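Local coordinates for protein glucose-6-phosphate isomerase (Chlamydia trachomatis D/UW-3/CX, PDB 6OTU) that catalyses the reversible isomerization of glucose-6-phosphate to fructose-6-phosphate, at residues Y58-V63 with L320-N324; S434-G440 with G452-I458. One frame throughout, in Å; residues are numbered along the deposited sequence.

Interaction 1 of 2, residues Y58-V63 with L320-N324; sequences YATERV and LGVWN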
loop_
_atom_site.group_PDB
_atom_site.type_symbol
_atom_site.label_atom_id
_atom_site.label_comp_id
_atom_site.label_asym_id
_atom_site.label_seq_id
_atom_site.Cartn_x
_atom_site.Cartn_y
_atom_site.Cartn_z
ATOM N N TYR A 58 -15.047 -19.702 -0.714
ATOM C CA TYR A 58 -13.725 -20.071 -1.205
ATOM C C TYR A 58 -13.836 -21.074 -2.342
ATOM O O TYR A 58 -12.892 -21.831 -2.579
ATOM C CB TYR A 58 -12.838 -20.654 -0.090
ATOM C CG TYR A 58 -13.504 -21.735 0.756
ATOM C CD1 TYR A 58 -14.469 -21.404 1.705
ATOM C CD2 TYR A 58 -13.163 -23.082 0.613
ATOM C CE1 TYR A 58 -15.082 -22.374 2.489
ATOM C CE2 TYR A 58 -13.782 -24.069 1.398
ATOM C CZ TYR A 58 -14.743 -23.701 2.337
ATOM O OH TYR A 58 -15.364 -24.652 3.134
ATOM N N ALA A 59 -14.983 -21.111 -3.031
ATOM C CA ALA A 59 -15.085 -21.912 -4.239
ATOM C C ALA A 59 -14.078 -21.467 -5.303
ATOM O O ALA A 59 -13.736 -22.254 -6.192
ATOM C CB ALA A 59 -16.518 -21.849 -4.775
ATOM N N THR A 60 -13.581 -20.236 -5.222
ATOM C CA THR A 60 -12.584 -19.742 -6.167
ATOM C C THR A 60 -11.145 -19.919 -5.669
ATOM O O THR A 60 -10.232 -19.311 -6.227
ATOM C CB THR A 60 -12.863 -18.272 -6.491
ATOM O OG1 THR A 60 -13.044 -17.537 -5.272
ATOM C CG2 THR A 60 -14.134 -18.141 -7.340
ATOM N N GLU A 61 -10.927 -20.717 -4.621
ATOM C CA GLU A 61 -9.600 -21.210 -4.258
ATOM C C GLU A 61 -9.386 -22.573 -4.903
ATOM O O GLU A 61 -10.338 -23.318 -5.142
ATOM C CB GLU A 61 -9.438 -21.352 -2.741
ATOM C CG GLU A 61 -9.667 -20.086 -1.931
ATOM C CD GLU A 61 -8.429 -19.243 -1.800
ATOM O OE1 GLU A 61 -7.373 -19.634 -2.351
ATOM O OE2 GLU A 61 -8.515 -18.172 -1.163
ATOM N N ARG A 62 -8.123 -22.892 -5.194
ATOM C CA ARG A 62 -7.771 -24.152 -5.858
ATOM C C ARG A 62 -7.706 -25.283 -4.828
ATOM O O ARG A 62 -6.654 -25.862 -4.544
ATOM C CB ARG A 62 -6.453 -24.010 -6.609
ATOM C CG ARG A 62 -6.483 -22.969 -7.714
ATOM C CD ARG A 62 -5.276 -23.089 -8.642
ATOM N NE ARG A 62 -5.386 -24.212 -9.565
ATOM C CZ ARG A 62 -4.466 -24.518 -10.473
ATOM N NH1 ARG A 62 -3.365 -23.784 -10.554
ATOM N NH2 ARG A 62 -4.637 -25.555 -11.291
ATOM N N VAL A 63 -8.870 -25.600 -4.265
ATOM C CA VAL A 63 -8.993 -26.643 -3.250
ATOM C C VAL A 63 -10.213 -27.500 -3.570
ATOM O O VAL A 63 -11.219 -27.004 -4.090
ATOM C CB VAL A 63 -9.083 -26.046 -1.826
ATOM C CG1 VAL A 63 -7.757 -25.400 -1.433
ATOM C CG2 VAL A 63 -10.221 -25.034 -1.723
ATOM N N LEU A 320 -6.082 -22.059 4.267
ATOM C CA LEU A 320 -6.072 -21.707 2.845
ATOM C C LEU A 320 -4.850 -20.856 2.493
ATOM O O LEU A 320 -4.272 -20.998 1.408
ATOM C CB LEU A 320 -7.362 -20.970 2.485
ATOM C CG LEU A 320 -8.651 -21.806 2.498
ATOM C CD1 LEU A 320 -9.880 -20.919 2.443
ATOM C CD2 LEU A 320 -8.650 -22.814 1.344
ATOM N N GLY A 321 -4.432 -19.970 3.398
ATOM C CA GLY A 321 -3.204 -19.217 3.148
ATOM C C GLY A 321 -1.978 -20.112 3.116
ATOM O O GLY A 321 -1.098 -19.945 2.270
ATOM N N VAL A 322 -1.917 -21.085 4.033
ATOM C CA VAL A 322 -0.815 -22.047 4.071
ATOM C C VAL A 322 -0.799 -22.881 2.795
ATOM O O VAL A 322 0.268 -23.160 2.231
ATOM C CB VAL A 322 -0.936 -22.933 5.330
ATOM C CG1 VAL A 322 -0.102 -24.199 5.202
ATOM C CG2 VAL A 322 -0.591 -22.149 6.592
ATOM N N TRP A 323 -1.986 -23.281 2.316
ATOM C CA TRP A 323 -2.096 -23.963 1.023
ATOM C C TRP A 323 -1.496 -23.121 -0.092
ATOM O O TRP A 323 -0.641 -23.591 -0.848
ATOM C CB TRP A 323 -3.558 -24.293 0.727
ATOM C CG TRP A 323 -3.850 -24.840 -0.649
ATOM C CD1 TRP A 323 -4.519 -24.201 -1.660
ATOM C CD2 TRP A 323 -3.546 -26.161 -1.147
ATOM N NE1 TRP A 323 -4.629 -25.024 -2.751
ATOM C CE2 TRP A 323 -4.040 -26.231 -2.470
ATOM C CE3 TRP A 323 -2.888 -27.278 -0.609
ATOM C CZ2 TRP A 323 -3.891 -27.371 -3.270
ATOM C CZ3 TRP A 323 -2.742 -28.420 -1.410
ATOM C CH2 TRP A 323 -3.247 -28.453 -2.723
ATOM N N ASN A 324 -1.904 -21.858 -0.186
ATOM C CA ASN A 324 -1.373 -20.999 -1.238
ATOM C C ASN A 324 0.119 -20.735 -1.049
ATOM O O ASN A 324 0.892 -20.797 -2.010
ATOM C CB ASN A 324 -2.152 -19.684 -1.270
ATOM C CG ASN A 324 -3.498 -19.813 -1.978
ATOM O OD1 ASN A 324 -3.663 -20.619 -2.895
ATOM N ND2 ASN A 324 -4.466 -19.013 -1.550
HETATM O O HOH W 1 -6.028 -21.821 -3.644
#
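The nearest CA atoms, of Glu61 and Leu320, are 7.9 Å apart, and side chains and one water bridge the distance. Segment 58-63 starts with a type I beta turn, Tyr58 to Glu61, and Arg62 then centres an inverse gamma turn. Segment 320-324 is helical. Asn324 ND2 gives a hydrogen bond to Glu61 OE1 at 3.1 Å. It comes from the syn side, 22° out of the carboxylate plane. The bend of Glu61 at chi2 (-87°) turns OE1 to the Asn324 amide N-H, close to the amide plane. The water donates to Glu61 OE1 and Asn324 OD1 and accepts from Arg62 N, so it ties both side chains to the loop backbone. The Trp323 indole N-H makes a weak bond to Arg62 O, NE1 to O 2.8 Å. Val63 CG1 lies over one face of the indole in a CH-pi contact, 3.6 Å from the five-membered ring centroid. Leu320 forks between two residues: CD1 meets Tyr58 CB at 3.9 Å, and CD2 meets Val63 CG1. The contact joins the loop between strand 54-57 and helix 65-77 to helix 313-327. Helix 65-77 also packs here, with Leu68 on Tyr58 and Cys67 on Trp323.

Interaction 2 of 2, residues S434-G440 with G452-I458; sequences SLALAQG and GNSPSSI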
loop_
_atom_site.group_PDB
_atom_site.type_symbol
_atom_site.label_atom_id
_atom_site.label_comp_id
_atom_site.label_asym_id
_atom_site.label_seq_id
_atom_site.Cartn_x
_atom_site.Cartn_y
_atom_site.Cartn_z
ATOM N N SER A 434 -13.528 -11.940 -8.987
ATOM C CA SER A 434 -13.151 -13.226 -8.407
ATOM C C SER A 434 -13.446 -14.378 -9.379
ATOM O O SER A 434 -12.563 -15.189 -9.689
ATOM C CB SER A 434 -13.888 -13.404 -7.075
ATOM O OG SER A 434 -13.870 -14.735 -6.620
ATOM N N LEU A 435 -14.675 -14.445 -9.897
ATOM C CA LEU A 435 -15.002 -15.442 -10.919
ATOM C C LEU A 435 -14.082 -15.337 -12.131
ATOM O O LEU A 435 -13.589 -16.353 -12.635
ATOM C CB LEU A 435 -16.458 -15.288 -11.345
ATOM C CG LEU A 435 -17.434 -15.805 -10.292
ATOM C CD1 LEU A 435 -18.849 -15.566 -10.741
ATOM C CD2 LEU A 435 -17.220 -17.282 -10.042
ATOM N N ALA A 436 -13.837 -14.115 -12.611
ATOM C CA ALA A 436 -12.983 -13.939 -13.781
ATOM C C ALA A 436 -11.560 -14.402 -13.496
ATOM O O ALA A 436 -10.950 -15.087 -14.324
ATOM C CB ALA A 436 -13.008 -12.477 -14.224
ATOM N N LEU A 437 -11.028 -14.062 -12.312
ATOM C CA LEU A 437 -9.674 -14.484 -11.954
ATOM C C LEU A 437 -9.576 -16.002 -11.879
ATOM O O LEU A 437 -8.568 -16.586 -12.292
ATOM C CB LEU A 437 -9.246 -13.849 -10.621
ATOM C CG LEU A 437 -8.791 -12.380 -10.644
ATOM C CD1 LEU A 437 -8.758 -11.756 -9.239
ATOM C CD2 LEU A 437 -7.437 -12.219 -11.343
ATOM N N ALA A 438 -10.618 -16.659 -11.368
ATOM C CA ALA A 438 -10.593 -18.113 -11.229
ATOM C C ALA A 438 -10.828 -18.841 -12.557
ATOM O O ALA A 438 -10.191 -19.867 -12.828
ATOM C CB ALA A 438 -11.633 -18.549 -10.198
ATOM N N GLN A 439 -11.753 -18.355 -13.384
ATOM C CA GLN A 439 -12.135 -19.087 -14.587
ATOM C C GLN A 439 -11.344 -18.677 -15.814
ATOM O O GLN A 439 -11.162 -19.499 -16.715
ATOM C CB GLN A 439 -13.614 -18.883 -14.917
ATOM C CG GLN A 439 -14.574 -19.583 -14.004
ATOM C CD GLN A 439 -16.004 -19.291 -14.386
ATOM O OE1 GLN A 439 -16.379 -18.134 -14.574
ATOM N NE2 GLN A 439 -16.810 -20.340 -14.527
ATOM N N GLY A 440 -10.902 -17.424 -15.890
ATOM C CA GLY A 440 -10.246 -16.942 -17.095
ATOM C C GLY A 440 -11.177 -16.905 -18.295
ATOM O O GLY A 440 -12.399 -17.056 -18.186
ATOM N N GLY A 452 -6.556 -17.554 -16.138
ATOM C CA GLY A 452 -7.379 -17.939 -15.010
ATOM C C GLY A 452 -6.567 -18.734 -14.001
ATOM O O GLY A 452 -5.337 -18.670 -13.957
ATOM N N ASN A 453 -7.290 -19.509 -13.188
ATOM C CA ASN A 453 -6.701 -20.302 -12.105
ATOM C C ASN A 453 -5.955 -19.437 -11.098
ATOM O O ASN A 453 -5.045 -19.908 -10.420
ATOM C CB ASN A 453 -5.778 -21.404 -12.636
ATOM C CG ASN A 453 -6.493 -22.736 -12.765
ATOM O OD1 ASN A 453 -7.445 -23.008 -12.027
ATOM N ND2 ASN A 453 -6.058 -23.561 -13.706
ATOM N N SER A 454 -6.347 -18.173 -10.973
ATOM C CA SER A 454 -5.768 -17.300 -9.967
ATOM C C SER A 454 -6.724 -17.288 -8.779
ATOM O O SER A 454 -7.881 -16.852 -8.928
ATOM C CB SER A 454 -5.554 -15.891 -10.529
ATOM O OG SER A 454 -5.430 -14.909 -9.528
ATOM N N PRO A 455 -6.319 -17.791 -7.613
ATOM C CA PRO A 455 -7.289 -18.089 -6.552
ATOM C C PRO A 455 -7.694 -16.864 -5.741
ATOM O O PRO A 455 -6.964 -15.879 -5.624
ATOM C CB PRO A 455 -6.538 -19.097 -5.670
ATOM C CG PRO A 455 -5.105 -18.765 -5.876
ATOM C CD PRO A 455 -4.966 -18.295 -7.293
ATOM N N SER A 456 -8.883 -16.959 -5.144
ATOM C CA SER A 456 -9.352 -15.890 -4.279
ATOM C C SER A 456 -10.420 -16.418 -3.333
ATOM O O SER A 456 -11.012 -17.480 -3.563
ATOM C CB SER A 456 -9.893 -14.697 -5.086
ATOM O OG SER A 456 -10.935 -15.079 -5.966
ATOM N N SER A 457 -10.645 -15.656 -2.259
ATOM C CA SER A 457 -11.767 -15.859 -1.355
ATOM C C SER A 457 -12.532 -14.548 -1.187
ATOM O O SER A 457 -12.051 -13.461 -1.528
ATOM C CB SER A 457 -11.316 -16.393 0.018
ATOM O OG SER A 457 -10.628 -15.405 0.766
ATOM N N ILE A 458 -13.737 -14.674 -0.639
ATOM C CA ILE A 458 -14.700 -13.586 -0.523
ATOM C C ILE A 458 -15.249 -13.613 0.895
ATOM O O ILE A 458 -15.854 -14.609 1.307
ATOM C CB ILE A 458 -15.860 -13.714 -1.532
ATOM C CG1 ILE A 458 -15.356 -13.856 -2.971
ATOM C CG2 ILE A 458 -16.800 -12.529 -1.403
ATOM C CD1 ILE A 458 -16.483 -14.041 -4.012
#
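Ser434 and Ser456 meet hydroxyl to hydroxyl, with OG to OG 3.0 Å in a hydrogen bond that either could donate. Ser434 OG is turned opposite its own backbone N (chi1 164°), while Ser456 OG sits between its N and carbonyl carbon (chi1 57°). Both CB atoms point across the contact. Ile458 CD1 reaches the same serine, 3.8 Å from Ser434 OG, and puts an apolar methyl beside the Ser434 hydroxyl. One turn further along the helix, Leu437 CD2 packs against Ser454 OG at 3.8 Å.

At the helix end the backbone takes over. Ser454 N donates to Leu437 O at 3.0 Å, and Asn453 N donates to Ala438 O at 2.9 Å. Two carbonyls of the last helical turn are thus used by the returning chain. Gly440 and Gly452 both have positive phi and pass closely, with CA atoms 3.7 Å apart.

Asn453 turns its CB away, and its amide bonds Leu33 and Asp32 instead. The contact closes the link from helix 422-439 to strand 456-461 of the mixed sheet. Phe403 of strand 401-406 touches Ser434, Leu437 and Ser456. Leu392 and His393 of helix 389-394 pack on Leu437. Leu528 of the second subunit packs on Ile458.

How the interactions relate
Both contacts are buried, away from the annotated sites, and lie side by side with centres about 11 Å apart. They meet through the loop 58-63: Thr60 OG1 probably hydrogen-bonds Ser456 O at 2.7 Å and also Ser434 OG, so the turn of interaction 1 adds a third hydroxyl to the serine pair of interaction 2. Interaction 1 bridges parts distant in sequence, using polar side chains, a water, an indole face and a leucine wedged against the loop's apolar groups. Interaction 2 joins a helix to the strand soon after it, largely by backbone bonds and close glycines. Another chain packs on interaction 2, whereas interaction 1 is covered by its own chain.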